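Local coordinates for protein exotoxin type A (Streptococcus pyogenes phage T12, PDB 1FNU) that acts as a bacteriophage-encoded superantigen toxin of scarlet fever, probably by linking MHC class II molecules to T-cell receptors as its relatives do, at residues D39-L42 against S43-I47; D3-P6 against S7-H10; L159-N162 against G163-K166. One frame throughout, in Å; residues are numbered along the deposited sequence.

Contact 1: residues D39-L42 against S43-I47; sequences DQLL and SHDLI. With CD (cadmium ion), chain F.
D45 reaches back across a tight reversal of the chain to L41 and L42. The reversal is a type I beta turn from L42 to D45. It leads into strand 45-48 of the OB-fold domain, beside strand 57-61.

Hydrogen bonds carry most of the contact. The carboxylate of D45 takes two successive backbone N-H groups, one on each oxygen. L41 N meets D45 OD1 at 2.7 Å, on the syn lone pair. L42 N lies 2.8 Å from D45 OD2 and comes from above the carboxylate plane, 40° out of it. The first torsion of D45, chi1 70°, sets CG between its own N and carbonyl carbon and turns the carboxylate back to the N-H groups of L41 and L42. The turn itself is closed by D45 N donating to L42 O at 3.2 Å. Further along, I47 N donates to D39 O at 3.0 Å in a single antiparallel bridge, the hydrogen-bonded pair of D39 and I47.

Apolar packing is lighter. I47 points toward the loop, and its CD1 lies 3.9 Å from Q40 CA. L42 and H44 lie side by side and point the same way, with L42 CD1 3.9 Å from H44 CE1, oblique to the imidazole. On the other side of the strand, L46 packs on F71 and K72 of helix 65-72. The turn also meets a second subunit: S43 OG is hydrogen-bonded to E191 N of that subunit.

Metal binding sits at the far end of the loop, where a second cadmium ion also lies near D39. D39 OD1 accepts from Q40 N at 2.8 Å, which should steady the group. D39 OD2 binds a cadmium ion at 1.9 Å, and three waters also coordinate this metal, one of them long.

Contact 2: residues D3-P6 against S7-H10; sequences DPDP and SQLH
D5 and S7 are closely hydrogen-bonded, although the pair lies on the solvent side of the turn. D5 OD1 accepts two hydrogen bonds from S7. S7 N donates to D5 OD1 at 3.0 Å, on the anti side but well out of the carboxylate plane, with an N-H...O angle of 168°. S7 OG donates to D5 OD1 at 2.7 Å and stands almost straight above the carboxylate plane. Both donors arrive from the same face. CG of D5 is trans to the backbone N (chi1 176°), which carries the carboxylate forward to S7. The hydroxyl of S7 folds back over its own main chain (chi1 56°) and so reaches the same oxygen as its N-H.

The backbone turns here too. Q8 N donates to D5 O at 2.8 Å, closing a beta turn from D5 to Q8. The D5 OD1 to S7 N bond adds an Asx turn at its start. L9 N also points to D5 O, but at 3.5 Å this bond is weak. The side chain of Q8 runs extended alongside D5, with Q8 CG 3.2 Å from D5 CB.

The more enclosed packing is on the side that faces the protein. There P4 and L9 cross obliquely, and P4 CB touches L9 CD2 at 3.7 Å. Both pack on Y171 of strand 169-176; P4 also meets W183 and L9 meets D185 of strand 182-185. D3, further back, forms a salt bridge with K173 of strand 169-176.

The loose part is the exposed ring of P6. It heads away from 7-10, and the only close neighbour of P6 CB there is the adjoining S7 N.

Contact 3: residues L159-N162 against G163-K166; sequences LYTN and GPSK
L159 meets S165 through its carbonyl group, while its side chain lies over one face of the Y160 ring and also packs on I154 and F186. L159 CG lies 3.7 Å above the plane of the Y160 ring, over its centre. Y160 points away from 163-166 and packs on I21 and Y22 of helix 19-26 and on I154 of helix 142-157. At the end of the ring, the hydroxyl of Y160 is hydrogen-bonded to F186 O.

After Y160 the chain doubles back. N162 is the centre of an inverse gamma turn, in the loop that joins helix 142-157 to strand 169-176 of the beta-grasp domain. G163 N points to T161 O at 2.6 Å, but the bond is bent and weak. G163 has no CB, which at its backbone angles avoids a clash with the carbonyl oxygen of N162. N162 points away from 163-166, and its side chain packs on Q19 and F23 of helix 19-26.

Two hydroxyls tie the limbs together. T161 OG1 donates to P164 O at 2.7 Å and is tilted 21° from that carbonyl plane. The same hydroxyl is approached by the proline ring, with P164 CD 3.9 Å from T161 OG1. S165 OG donates to L159 O at 2.5 Å, from above the plane of the carbonyl. The chi1 of S165 is 165°, which turns the hydroxyl off its own N and across to the opposite limb. S165 OG is also hydrogen-bonded to Y167 N, just before strand 169-176.

A water joins the two limbs. It accepts from T161 N at 2.9 Å and donates to G163 O at 2.8 Å.

The three contacts are separate turns that do not touch. Contact 1 lies in the OB-fold domain, and its centre is about 34 Å from that of contact 2 and of contact 3. Its D39 is a ligand of a cadmium ion. Contacts 1 and 3 sit on opposite sides of the chain's centre. Contacts 2 and 3 are closer, with nearest atoms about 9 Å apart. They share a neighbour: H10 of contact 2 is hydrogen-bonded to F187 O, and S165 of contact 3 packs on F187. Contact 2 packs its N-terminal turn on strand 169-176, the strand that the loop of contact 3 leads into.

Contact 1: residues D39-L42 against S43-I47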
loop_
_atom_site.group_PDB
_atom_site.type_symbol
_atom_site.label_atom_id
_atom_site.label_comp_id
_atom_site.label_asym_id
_atom_site.label_seq_id
_atom_site.Cartn_x
_atom_site.Cartn_y
_atom_site.Cartn_z
ATOM N N ASP A 39 -18.068 6.732 10.525
ATOM C CA ASP A 39 -17.718 7.088 9.171
ATOM C C ASP A 39 -17.584 5.743 8.415
ATOM O O ASP A 39 -17.882 4.676 8.949
ATOM C CB ASP A 39 -16.374 7.875 9.223
ATOM C CG ASP A 39 -16.206 8.849 8.054
ATOM O OD1 ASP A 39 -16.868 8.649 7.010
ATOM O OD2 ASP A 39 -15.390 9.815 8.160
ATOM N N GLN A 40 -17.145 5.833 7.164
ATOM C CA GLN A 40 -16.959 4.642 6.353
ATOM C C GLN A 40 -16.080 5.029 5.165
ATOM O O GLN A 40 -16.062 6.213 4.738
ATOM C CB GLN A 40 -18.332 4.036 5.955
ATOM C CG GLN A 40 -18.975 4.393 4.650
ATOM C CD GLN A 40 -20.456 3.898 4.633
ATOM O OE1 GLN A 40 -20.799 2.723 4.991
ATOM N NE2 GLN A 40 -21.320 4.779 4.215
ATOM N N LEU A 41 -15.289 4.055 4.693
ATOM C CA LEU A 41 -14.378 4.228 3.538
ATOM C C LEU A 41 -15.174 3.840 2.246
ATOM O O LEU A 41 -15.446 4.622 1.381
ATOM C CB LEU A 41 -13.145 3.311 3.702
ATOM C CG LEU A 41 -12.109 3.406 2.548
ATOM C CD1 LEU A 41 -11.617 4.838 2.376
ATOM C CD2 LEU A 41 -10.924 2.521 2.778
ATOM N N LEU A 42 -15.607 2.596 2.225
ATOM C CA LEU A 42 -16.414 2.077 1.137
ATOM C C LEU A 42 -17.847 1.814 1.670
ATOM O O LEU A 42 -18.046 1.679 2.858
ATOM C CB LEU A 42 -15.776 0.799 0.660
ATOM C CG LEU A 42 -14.332 0.949 0.098
ATOM C CD1 LEU A 42 -13.990 -0.260 -0.721
ATOM C CD2 LEU A 42 -14.242 2.218 -0.794
ATOM N N SER A 43 -18.833 1.708 0.797
ATOM C CA SER A 43 -20.198 1.496 1.279
ATOM C C SER A 43 -20.445 0.255 2.168
ATOM O O SER A 43 -21.437 0.221 2.910
ATOM C CB SER A 43 -21.140 1.435 0.071
ATOM O OG SER A 43 -21.020 2.630 -0.655
ATOM N N HIS A 44 -19.564 -0.751 2.127
ATOM C CA HIS A 44 -19.880 -1.958 2.892
ATOM C C HIS A 44 -19.145 -2.084 4.194
ATOM O O HIS A 44 -19.172 -3.132 4.817
ATOM C CB HIS A 44 -19.624 -3.225 2.078
ATOM C CG HIS A 44 -18.194 -3.386 1.619
ATOM N ND1 HIS A 44 -17.762 -3.007 0.381
ATOM C CD2 HIS A 44 -17.090 -3.795 2.280
ATOM C CE1 HIS A 44 -16.450 -3.174 0.288
ATOM N NE2 HIS A 44 -16.018 -3.652 1.434
ATOM N N ASP A 45 -18.461 -1.017 4.573
ATOM C CA ASP A 45 -17.754 -1.027 5.813
ATOM C C ASP A 45 -18.263 0.039 6.752
ATOM O O ASP A 45 -19.035 0.907 6.329
ATOM C CB ASP A 45 -16.200 -0.877 5.587
ATOM C CG ASP A 45 -15.735 0.538 5.077
ATOM O OD1 ASP A 45 -15.993 1.613 5.697
ATOM O OD2 ASP A 45 -15.000 0.590 4.041
ATOM N N LEU A 46 -17.863 -0.072 8.043
ATOM C CA LEU A 46 -18.159 0.983 9.051
ATOM C C LEU A 46 -16.832 1.129 9.895
ATOM O O LEU A 46 -16.170 0.150 10.174
ATOM C CB LEU A 46 -19.372 0.633 9.974
ATOM C CG LEU A 46 -20.801 0.539 9.329
ATOM C CD1 LEU A 46 -21.773 -0.163 10.335
ATOM C CD2 LEU A 46 -21.213 2.015 8.875
ATOM N N ILE A 47 -16.486 2.366 10.245
ATOM C CA ILE A 47 -15.288 2.765 10.973
ATOM C C ILE A 47 -15.773 3.273 12.286
ATOM O O ILE A 47 -16.801 3.973 12.348
ATOM C CB ILE A 47 -14.595 3.913 10.224
ATOM C CG1 ILE A 47 -14.135 3.387 8.872
ATOM C CG2 ILE A 47 -13.473 4.525 11.032
ATOM C CD1 ILE A 47 -13.427 4.476 8.087
HETATM CD CD CD F . -13.498 10.162 8.437
HETATM O O HOH W 1 -12.088 8.531 9.531
HETATM O O HOH W 2 -13.182 12.710 9.552
HETATM O O HOH W 3 -13.013 9.666 6.069
#

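Contact 2: residues D3-P6 against S7-H10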
loop_
_atom_site.group_PDB
_atom_site.type_symbol
_atom_site.label_atom_id
_atom_site.label_comp_id
_atom_site.label_asym_id
_atom_site.label_seq_id
_atom_site.Cartn_x
_atom_site.Cartn_y
_atom_site.Cartn_z
ATOM N N ASP A 3 -21.537 -30.136 5.024
ATOM C CA ASP A 3 -20.334 -30.543 5.719
ATOM C C ASP A 3 -19.196 -30.810 4.740
ATOM O O ASP A 3 -19.375 -31.343 3.639
ATOM C CB ASP A 3 -20.612 -31.728 6.651
ATOM C CG ASP A 3 -21.336 -31.287 7.940
ATOM O OD1 ASP A 3 -21.898 -30.166 7.939
ATOM O OD2 ASP A 3 -21.351 -32.044 8.939
ATOM N N PRO A 4 -17.995 -30.388 5.124
ATOM C CA PRO A 4 -16.819 -30.561 4.290
ATOM C C PRO A 4 -16.504 -31.978 3.829
ATOM O O PRO A 4 -16.694 -32.986 4.535
ATOM C CB PRO A 4 -15.705 -29.941 5.154
ATOM C CG PRO A 4 -16.184 -30.208 6.537
ATOM C CD PRO A 4 -17.622 -29.755 6.406
ATOM N N ASP A 5 -16.061 -32.025 2.591
ATOM C CA ASP A 5 -15.606 -33.263 2.001
ATOM C C ASP A 5 -14.131 -33.316 2.477
ATOM O O ASP A 5 -13.519 -32.257 2.625
ATOM C CB ASP A 5 -15.665 -33.106 0.477
ATOM C CG ASP A 5 -15.124 -34.307 -0.253
ATOM O OD1 ASP A 5 -14.075 -34.861 0.182
ATOM O OD2 ASP A 5 -15.722 -34.699 -1.283
ATOM N N PRO A 6 -13.583 -34.499 2.846
ATOM C CA PRO A 6 -12.173 -34.618 3.284
ATOM C C PRO A 6 -11.133 -33.900 2.360
ATOM O O PRO A 6 -10.116 -33.374 2.832
ATOM C CB PRO A 6 -11.974 -36.152 3.343
ATOM C CG PRO A 6 -13.320 -36.585 3.936
ATOM C CD PRO A 6 -14.266 -35.805 3.007
ATOM N N SER A 7 -11.419 -33.880 1.056
ATOM C CA SER A 7 -10.590 -33.236 0.018
ATOM C C SER A 7 -10.794 -31.727 -0.024
ATOM O O SER A 7 -10.006 -31.020 -0.631
ATOM C CB SER A 7 -10.974 -33.797 -1.349
ATOM O OG SER A 7 -12.371 -33.586 -1.532
ATOM N N GLN A 8 -11.889 -31.269 0.583
ATOM C CA GLN A 8 -12.257 -29.857 0.684
ATOM C C GLN A 8 -11.515 -29.145 1.804
ATOM O O GLN A 8 -11.484 -27.942 1.816
ATOM C CB GLN A 8 -13.774 -29.693 0.930
ATOM C CG GLN A 8 -14.655 -30.117 -0.272
ATOM C CD GLN A 8 -16.192 -29.987 -0.081
ATOM O OE1 GLN A 8 -16.951 -30.236 -1.032
ATOM N NE2 GLN A 8 -16.643 -29.626 1.123
ATOM N N LEU A 9 -10.959 -29.881 2.764
ATOM C CA LEU A 9 -10.214 -29.291 3.853
ATOM C C LEU A 9 -8.783 -28.918 3.473
ATOM O O LEU A 9 -8.109 -29.613 2.742
ATOM C CB LEU A 9 -10.220 -30.240 5.063
ATOM C CG LEU A 9 -11.690 -30.499 5.527
ATOM C CD1 LEU A 9 -11.809 -31.693 6.466
ATOM C CD2 LEU A 9 -12.257 -29.206 6.153
ATOM N N HIS A 10 -8.349 -27.776 3.971
ATOM C CA HIS A 10 -6.984 -27.271 3.734
ATOM C C HIS A 10 -6.041 -27.993 4.698
ATOM O O HIS A 10 -6.293 -28.057 5.896
ATOM C CB HIS A 10 -6.933 -25.746 3.995
ATOM C CG HIS A 10 -7.763 -24.926 3.055
ATOM N ND1 HIS A 10 -8.145 -23.631 3.342
ATOM C CD2 HIS A 10 -8.163 -25.153 1.778
ATOM C CE1 HIS A 10 -8.741 -23.091 2.286
ATOM N NE2 HIS A 10 -8.764 -23.992 1.321
#

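Contact 3: residues L159-N162 against G163-K166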
loop_
_atom_site.group_PDB
_atom_site.type_symbol
_atom_site.label_atom_id
_atom_site.label_comp_id
_atom_site.label_asym_id
_atom_site.label_seq_id
_atom_site.Cartn_x
_atom_site.Cartn_y
_atom_site.Cartn_z
ATOM N N LEU A 159 -3.377 -26.254 18.851
ATOM C CA LEU A 159 -4.017 -26.086 17.538
ATOM C C LEU A 159 -3.108 -25.274 16.619
ATOM O O LEU A 159 -3.011 -25.563 15.439
ATOM C CB LEU A 159 -5.409 -25.395 17.668
ATOM C CG LEU A 159 -6.077 -24.931 16.365
ATOM C CD1 LEU A 159 -6.114 -26.048 15.376
ATOM C CD2 LEU A 159 -7.496 -24.422 16.601
ATOM N N TYR A 160 -2.523 -24.221 17.157
ATOM C CA TYR A 160 -1.589 -23.381 16.384
ATOM C C TYR A 160 -0.320 -23.146 17.243
ATOM O O TYR A 160 -0.361 -23.232 18.510
ATOM C CB TYR A 160 -2.230 -22.001 16.009
ATOM C CG TYR A 160 -3.529 -22.013 15.183
ATOM C CD1 TYR A 160 -3.601 -22.618 13.933
ATOM C CD2 TYR A 160 -4.712 -21.428 15.673
ATOM C CE1 TYR A 160 -4.776 -22.648 13.205
ATOM C CE2 TYR A 160 -5.914 -21.456 14.920
ATOM C CZ TYR A 160 -5.936 -22.064 13.687
ATOM O OH TYR A 160 -7.078 -22.108 12.925
ATOM N N THR A 161 0.816 -22.900 16.587
ATOM C CA THR A 161 2.015 -22.554 17.327
ATOM C C THR A 161 2.737 -21.534 16.441
ATOM O O THR A 161 2.361 -21.307 15.333
ATOM C CB THR A 161 3.044 -23.735 17.535
ATOM O OG1 THR A 161 3.644 -24.019 16.289
ATOM C CG2 THR A 161 2.405 -25.089 18.068
ATOM N N ASN A 162 3.797 -20.941 16.951
ATOM C CA ASN A 162 4.595 -20.060 16.130
ATOM C C ASN A 162 5.414 -21.128 15.319
ATOM O O ASN A 162 6.585 -21.383 15.578
ATOM C CB ASN A 162 5.501 -19.204 17.013
ATOM C CG ASN A 162 6.320 -18.238 16.204
ATOM O OD1 ASN A 162 6.058 -18.042 15.037
ATOM N ND2 ASN A 162 7.311 -17.618 16.828
ATOM N N GLY A 163 4.769 -21.729 14.337
ATOM C CA GLY A 163 5.363 -22.817 13.590
ATOM C C GLY A 163 4.254 -23.739 13.109
ATOM O O GLY A 163 3.149 -23.255 12.903
ATOM N N PRO A 164 4.422 -25.074 13.015
ATOM C CA PRO A 164 3.251 -25.755 12.489
ATOM C C PRO A 164 2.288 -26.162 13.570
ATOM O O PRO A 164 2.533 -25.904 14.743
ATOM C CB PRO A 164 3.866 -26.896 11.709
ATOM C CG PRO A 164 5.025 -27.301 12.593
ATOM C CD PRO A 164 5.343 -26.094 13.511
ATOM N N SER A 165 1.159 -26.712 13.154
ATOM C CA SER A 165 0.105 -27.135 14.087
ATOM C C SER A 165 0.239 -28.610 14.356
ATOM O O SER A 165 0.770 -29.301 13.544
ATOM C CB SER A 165 -1.276 -26.923 13.439
ATOM O OG SER A 165 -2.330 -27.627 14.132
ATOM N N LYS A 166 -0.254 -29.105 15.494
ATOM C CA LYS A 166 -0.239 -30.568 15.755
ATOM C C LYS A 166 -1.269 -31.279 14.805
ATOM O O LYS A 166 -1.177 -32.506 14.521
ATOM C CB LYS A 166 -0.603 -30.804 17.251
ATOM C CG LYS A 166 -0.712 -32.238 17.699
ATOM C CD LYS A 166 -0.816 -32.180 19.202
ATOM C CE LYS A 166 -1.506 -33.399 19.831
ATOM N NZ LYS A 166 -1.238 -33.287 21.295
HETATM O O HOH W 4 0.501 -23.237 13.699
#